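Octenoyl-CoA reductase/carboxylase (Streptomyces sp., PDB 4A0S) catalyses the NADPH-dependent reductive carboxylation of 2-octenoyl-CoA, a carbon-fixing step that supplies an unusual extender unit for polyketide biosynthesis. Local coordinates at residues Val137-Ala142 / Ser182-Lys187; Val65-Met70 / Gly177-Ser182. One frame throughout, in Å; residues are numbered along the deposited sequence.

Contacts 1 and 2 lie side by side in the GroES-like part of the subunit, their centres about 8 Å apart, and belong to one curled mixed sheet. Along the chain the segments alternate: 65-70, 137-142, 177-182, 182-187. Strands 176-180 and 184-186 follow each other, and Ser182, shared by both contacts, lies in the short turn between them. Through that turn the chain passes from pairing with strand 64-73 to pairing with strand 136-139. The valines and leucines of the two contacts then pack together inside the curl: Val139 CG1 is 3.5 Å from Val179 CG1, and Leu184 CD1 is 3.5 Å from Val65 CG2. Contact 1 alone reaches on to the octanoyl-CoA pocket.

Contact 1. Residues Val137-Ala142 / Ser182-Lys187; sequences VIVHPA and SQLLPK. With CO8 (octanoyl-coenzyme A), chain E.
Val137 packs on Leu184, its CG2 3.6 Å from Leu184 CD2 on the inner face of the curled sheet, although its bridge partner is Pro186. Ile138 follows as an antiparallel hydrogen-bonded pair with Leu185, its N giving a 2.8 Å bond to Leu185 O, while Leu185 N returns a nearly straight one to Ile138 O. On the face turned away from Val137, Ile138 CG1 rests against Leu185 CB, and its CG2 branch meets Lys187 CB, the two side chains crossing at about a right angle. Val139, the residue paired with Leu184, comes back to the inner face, where its CG2 touches the same Leu184 CD2 at 3.6 Å; that methyl sits in the notch between the two valines.

At His140 one more backbone bond, from its N to Gln183 O, is joined by side-chain ones. From its extended side chain Gln183 NE2 donates an almost straight 3.0 Å bond to His140 O, which lies only 3° out of the Gln183 amide plane; Gln183 OE1 is taken by Arg180 N. With chi1 at 67°, the imidazole swings back over the partner segment, and Gln183 CA makes a CH-pi contact 3.9 Å from the ring centroid. NE2 of His140 is hydrogen-bonded to His365 ND1. Pro141 and Ala142 face the ligand: Pro141 CG is 3.7 Å from C6' of octanoyl-CoA, and Ala142 CA is 3.5 Å from its terminal C8'. Two waters join Ala142 O to Ser182, one through Ser182 O and the other through Ser182 OG.

Strand 136-139 is thus held between strands 117-124 and 184-186, with Val67 of strand 64-73 against the inner valines and helix 365-376 covering Ile138, His140 and Leu185.

Contact 2. Residues Val65-Met70 / Gly177-Ser182; sequences VLVAVM and GVVRAS
Val65 and Val179 face each other as an antiparallel hydrogen-bonded pair, Val65 N giving a 2.7 Å bond to Val179 O and Val179 N returning one to Val65 O. Two residues on, Val67 and Gly177 repeat the exchange; the bond from Val67 N to Gly177 O is 2.8 Å long and practically straight.

The side chains of Val65, Val67 and Val179 share one face. Val179 has chi1 at -49°, which sets CG2 between its own backbone N and carbonyl carbon and leans that methyl over the partner strand, 3.6 Å from Val65 O and 4.0 Å from Val65 CB. The same methyl meets Val67 CG2 at 4.1 Å, so one branch of Val179 serves both valines opposite.

Leu66 lies on the other face. Its CG stands anti to the backbone N (chi1 -179°), and chi2 of 64° turns CD1 back across to Val178, 3.7 Å from its CG2 and also close to Gly177 O. Further along, the strand bends and Val69 CB points toward the partner: CG2 comes within 3.4 Å of Gly177 N, pressing on backbone where Gly177 has no side chain. At the far end Ala181 packs loosely beside Val65 CG2.

Around the pair, strand 117-124 flanks the other edge of strand 64-73, and Leu184, Val137 and Val139 close over the valine face. The curled, largely antiparallel sheet closed round these aliphatic side chains belongs to the GroES-like domain, which in medium-chain dehydrogenases and reductases accompanies a Rossmann domain.

Contact 1. Residues Val137-Ala142 / Ser182-Lys187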
# COMPACT_ATOMS: atom_id res chain seq x y z
N VAL A 137 22.82 -13.87 20.53
CA VAL A 137 21.92 -12.86 20.01
C VAL A 137 22.65 -11.77 19.27
O VAL A 137 23.85 -11.55 19.45
CB VAL A 137 21.10 -12.19 21.14
CG1 VAL A 137 20.20 -13.21 21.84
CG2 VAL A 137 22.02 -11.50 22.13
N ILE A 138 21.92 -11.09 18.41
CA ILE A 138 22.33 -9.79 17.99
C ILE A 138 21.32 -8.88 18.63
O ILE A 138 20.22 -9.30 18.98
CB ILE A 138 22.37 -9.65 16.49
CG1 ILE A 138 21.06 -10.16 15.88
CG2 ILE A 138 23.59 -10.39 15.95
CD1 ILE A 138 20.83 -9.75 14.44
N VAL A 139 21.73 -7.64 18.84
CA VAL A 139 20.84 -6.64 19.34
C VAL A 139 20.76 -5.63 18.22
O VAL A 139 21.80 -5.22 17.68
CB VAL A 139 21.37 -5.98 20.60
CG1 VAL A 139 20.51 -4.78 20.97
CG2 VAL A 139 21.46 -7.00 21.74
N HIS A 140 19.54 -5.25 17.87
CA HIS A 140 19.31 -4.12 16.99
C HIS A 140 18.83 -2.93 17.82
O HIS A 140 18.43 -3.09 18.96
CB HIS A 140 18.35 -4.48 15.85
CG HIS A 140 16.95 -4.74 16.30
ND1 HIS A 140 16.07 -3.73 16.61
CD2 HIS A 140 16.27 -5.90 16.46
CE1 HIS A 140 14.91 -4.25 16.96
NE2 HIS A 140 15.01 -5.57 16.88
N PRO A 141 18.90 -1.72 17.24
CA PRO A 141 18.80 -0.50 18.05
C PRO A 141 17.40 -0.01 18.42
O PRO A 141 17.29 0.94 19.18
CB PRO A 141 19.49 0.55 17.18
CG PRO A 141 19.27 0.06 15.78
CD PRO A 141 19.45 -1.44 15.91
N ALA A 142 16.36 -0.62 17.85
CA ALA A 142 14.99 -0.15 18.08
C ALA A 142 14.52 -0.44 19.49
O ALA A 142 14.01 -1.52 19.79
CB ALA A 142 14.03 -0.71 17.03
N SER A 182 12.68 -6.95 22.90
CA SER A 182 12.26 -6.74 21.52
C SER A 182 13.35 -6.11 20.67
O SER A 182 13.10 -5.70 19.52
CB SER A 182 11.00 -5.88 21.47
OG SER A 182 11.25 -4.64 22.10
N GLN A 183 14.56 -6.03 21.23
CA GLN A 183 15.75 -5.66 20.46
C GLN A 183 16.54 -6.89 20.04
O GLN A 183 17.50 -6.78 19.27
CB GLN A 183 16.67 -4.76 21.28
CG GLN A 183 16.09 -3.42 21.64
CD GLN A 183 17.07 -2.63 22.47
OE1 GLN A 183 16.87 -2.44 23.66
NE2 GLN A 183 18.18 -2.24 21.85
N LEU A 184 16.14 -8.05 20.55
CA LEU A 184 16.90 -9.28 20.39
C LEU A 184 16.48 -10.13 19.22
O LEU A 184 15.28 -10.37 19.02
CB LEU A 184 16.79 -10.13 21.66
CG LEU A 184 17.52 -9.56 22.87
CD1 LEU A 184 17.26 -10.44 24.05
CD2 LEU A 184 19.02 -9.49 22.61
N LEU A 185 17.48 -10.62 18.49
CA LEU A 185 17.27 -11.63 17.47
C LEU A 185 18.36 -12.68 17.62
O LEU A 185 19.44 -12.38 18.12
CB LEU A 185 17.34 -11.00 16.09
CG LEU A 185 16.21 -10.03 15.75
CD1 LEU A 185 16.51 -9.29 14.44
CD2 LEU A 185 14.85 -10.77 15.75
N PRO A 186 18.07 -13.92 17.20
CA PRO A 186 19.14 -14.91 17.24
C PRO A 186 20.26 -14.49 16.31
O PRO A 186 20.04 -14.09 15.16
CB PRO A 186 18.47 -16.19 16.73
CG PRO A 186 17.24 -15.77 16.05
CD PRO A 186 16.79 -14.48 16.70
N LYS A 187 21.47 -14.54 16.84
CA LYS A 187 22.65 -14.27 16.05
C LYS A 187 22.74 -15.28 14.92
O LYS A 187 22.57 -16.48 15.15
CB LYS A 187 23.88 -14.37 16.93
CG LYS A 187 25.19 -14.29 16.17
CD LYS A 187 26.32 -14.69 17.09
CE LYS A 187 27.54 -15.13 16.29
NZ LYS A 187 27.32 -16.45 15.60
N1A CO8 E . 23.16 21.10 24.84
C2A CO8 E . 22.14 20.69 25.59
N3A CO8 E . 20.90 20.64 25.11
C4A CO8 E . 20.67 21.01 23.83
C5A CO8 E . 21.70 21.44 23.01
C6A CO8 E . 22.98 21.49 23.55
N6A CO8 E . 24.01 21.89 22.80
N7A CO8 E . 21.18 21.74 21.82
C8A CO8 E . 19.87 21.50 21.88
N9A CO8 E . 19.55 21.06 23.11
C1B CO8 E . 18.22 20.67 23.65
C2B CO8 E . 17.37 21.91 23.96
O2B CO8 E . 16.62 21.70 25.17
C3B CO8 E . 16.45 21.94 22.74
O3B CO8 E . 15.23 22.60 23.05
P3B CO8 E . 15.09 24.12 22.51
O7A CO8 E . 14.67 25.02 23.81
O8A CO8 E . 16.58 24.72 22.15
O9A CO8 E . 14.17 24.22 21.36
C4B CO8 E . 16.21 20.47 22.44
O4B CO8 E . 17.49 19.86 22.68
C5B CO8 E . 15.97 20.22 20.95
O5B CO8 E . 15.89 18.80 20.71
P1A CO8 E . 14.55 17.97 21.18
O1A CO8 E . 14.82 16.39 20.74
O2A CO8 E . 14.28 18.02 22.65
O3A CO8 E . 13.29 18.66 20.39
P2A CO8 E . 12.65 18.28 18.92
O4A CO8 E . 12.24 19.66 18.24
O5A CO8 E . 11.51 17.31 18.98
O6A CO8 E . 13.89 17.71 18.01
CBP CO8 E . 15.04 16.18 16.47
CCP CO8 E . 13.70 16.60 17.12
CDP CO8 E . 15.41 17.31 15.48
CEP CO8 E . 14.78 14.90 15.68
CAP CO8 E . 16.12 15.98 17.58
OAP CO8 E . 15.68 15.11 18.67
C9P CO8 E . 17.51 15.52 17.04
O9P CO8 E . 18.23 16.34 16.46
N8P CO8 E . 17.86 14.24 17.28
C7P CO8 E . 19.20 13.69 16.90
C6P CO8 E . 19.22 12.83 15.60
C5P CO8 E . 20.48 13.19 14.79
O5P CO8 E . 20.63 14.33 14.35
N4P CO8 E . 21.49 12.33 14.67
C3P CO8 E . 21.54 10.89 14.93
C2P CO8 E . 21.69 10.34 13.50
S1P CO8 E . 20.33 9.19 13.07
C1' CO8 E . 21.21 7.71 13.25
O1' CO8 E . 22.44 7.62 13.10
C2' CO8 E . 20.41 6.64 13.62
C3' CO8 E . 20.90 5.37 13.81
C4' CO8 E . 20.01 4.34 14.15
C5' CO8 E . 18.64 4.78 14.66
C6' CO8 E . 17.95 3.48 15.10
C7' CO8 E . 16.50 3.76 15.39
C8' CO8 E . 15.88 2.48 15.96
O HOH W 1 12.36 -3.12 18.65
O HOH W 2 12.74 -2.34 22.02

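Contact 2. Residues Val65-Met70 / Gly177-Ser182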
# COMPACT_ATOMS: atom_id res chain seq x y z
N VAL A 65 16.96 -7.52 28.86
CA VAL A 65 17.89 -8.62 28.85
C VAL A 65 19.27 -8.03 28.99
O VAL A 65 19.57 -7.00 28.39
CB VAL A 65 17.77 -9.41 27.54
CG1 VAL A 65 18.80 -10.47 27.48
CG2 VAL A 65 16.37 -10.04 27.43
N LEU A 66 20.09 -8.66 29.83
CA LEU A 66 21.46 -8.23 29.96
C LEU A 66 22.22 -9.12 29.04
O LEU A 66 22.15 -10.33 29.15
CB LEU A 66 21.93 -8.40 31.39
CG LEU A 66 23.36 -7.95 31.65
CD1 LEU A 66 23.54 -6.43 31.43
CD2 LEU A 66 23.66 -8.35 33.08
N VAL A 67 22.94 -8.50 28.12
CA VAL A 67 23.71 -9.23 27.13
C VAL A 67 25.18 -9.03 27.48
O VAL A 67 25.58 -7.89 27.72
CB VAL A 67 23.45 -8.65 25.72
CG1 VAL A 67 24.36 -9.28 24.67
CG2 VAL A 67 21.99 -8.83 25.35
N ALA A 68 25.95 -10.12 27.54
CA ALA A 68 27.41 -10.03 27.56
C ALA A 68 27.76 -9.76 26.12
O ALA A 68 27.61 -10.62 25.27
CB ALA A 68 28.05 -11.35 28.02
N VAL A 69 28.19 -8.53 25.84
CA VAL A 69 28.40 -8.10 24.48
C VAL A 69 29.74 -8.63 23.95
O VAL A 69 30.80 -8.31 24.48
CB VAL A 69 28.38 -6.58 24.36
CG1 VAL A 69 28.61 -6.15 22.92
CG2 VAL A 69 27.05 -6.03 24.88
N MET A 70 29.67 -9.41 22.89
CA MET A 70 30.87 -10.00 22.33
C MET A 70 31.56 -9.05 21.38
O MET A 70 32.77 -8.90 21.42
CB MET A 70 30.52 -11.32 21.66
CG MET A 70 30.17 -12.39 22.69
SD MET A 70 31.56 -12.77 23.79
CE MET A 70 32.58 -13.68 22.66
N GLY A 177 25.49 -5.06 27.69
CA GLY A 177 24.51 -4.14 27.13
C GLY A 177 23.20 -4.50 27.81
O GLY A 177 22.97 -5.67 28.15
N VAL A 178 22.37 -3.49 28.03
CA VAL A 178 21.03 -3.71 28.54
C VAL A 178 20.07 -3.37 27.41
O VAL A 178 20.12 -2.29 26.81
CB VAL A 178 20.72 -2.86 29.79
CG1 VAL A 178 19.24 -2.96 30.17
CG2 VAL A 178 21.60 -3.31 30.96
N VAL A 179 19.23 -4.34 27.08
CA VAL A 179 18.36 -4.17 25.93
C VAL A 179 16.97 -4.61 26.28
O VAL A 179 16.79 -5.45 27.14
CB VAL A 179 18.87 -4.99 24.72
CG1 VAL A 179 20.35 -4.74 24.49
CG2 VAL A 179 18.65 -6.51 24.92
N ARG A 180 15.99 -4.05 25.59
CA ARG A 180 14.65 -4.60 25.68
C ARG A 180 14.63 -5.90 24.89
O ARG A 180 15.32 -6.03 23.88
CB ARG A 180 13.62 -3.61 25.15
CG ARG A 180 13.58 -2.33 25.96
CD ARG A 180 12.25 -1.61 25.80
NE ARG A 180 12.03 -0.75 26.96
CZ ARG A 180 11.27 0.34 26.96
NH1 ARG A 180 10.64 0.70 25.85
NH2 ARG A 180 11.12 1.07 28.05
N ALA A 181 13.84 -6.85 25.35
CA ALA A 181 13.77 -8.15 24.72
C ALA A 181 13.39 -8.01 23.24
O ALA A 181 13.76 -8.85 22.42
CB ALA A 181 12.80 -9.02 25.46
N SER A 182 12.68 -6.95 22.90
CA SER A 182 12.26 -6.74 21.52
C SER A 182 13.35 -6.11 20.67
O SER A 182 13.10 -5.70 19.52
CB SER A 182 11.00 -5.88 21.47
OG SER A 182 11.25 -4.64 22.10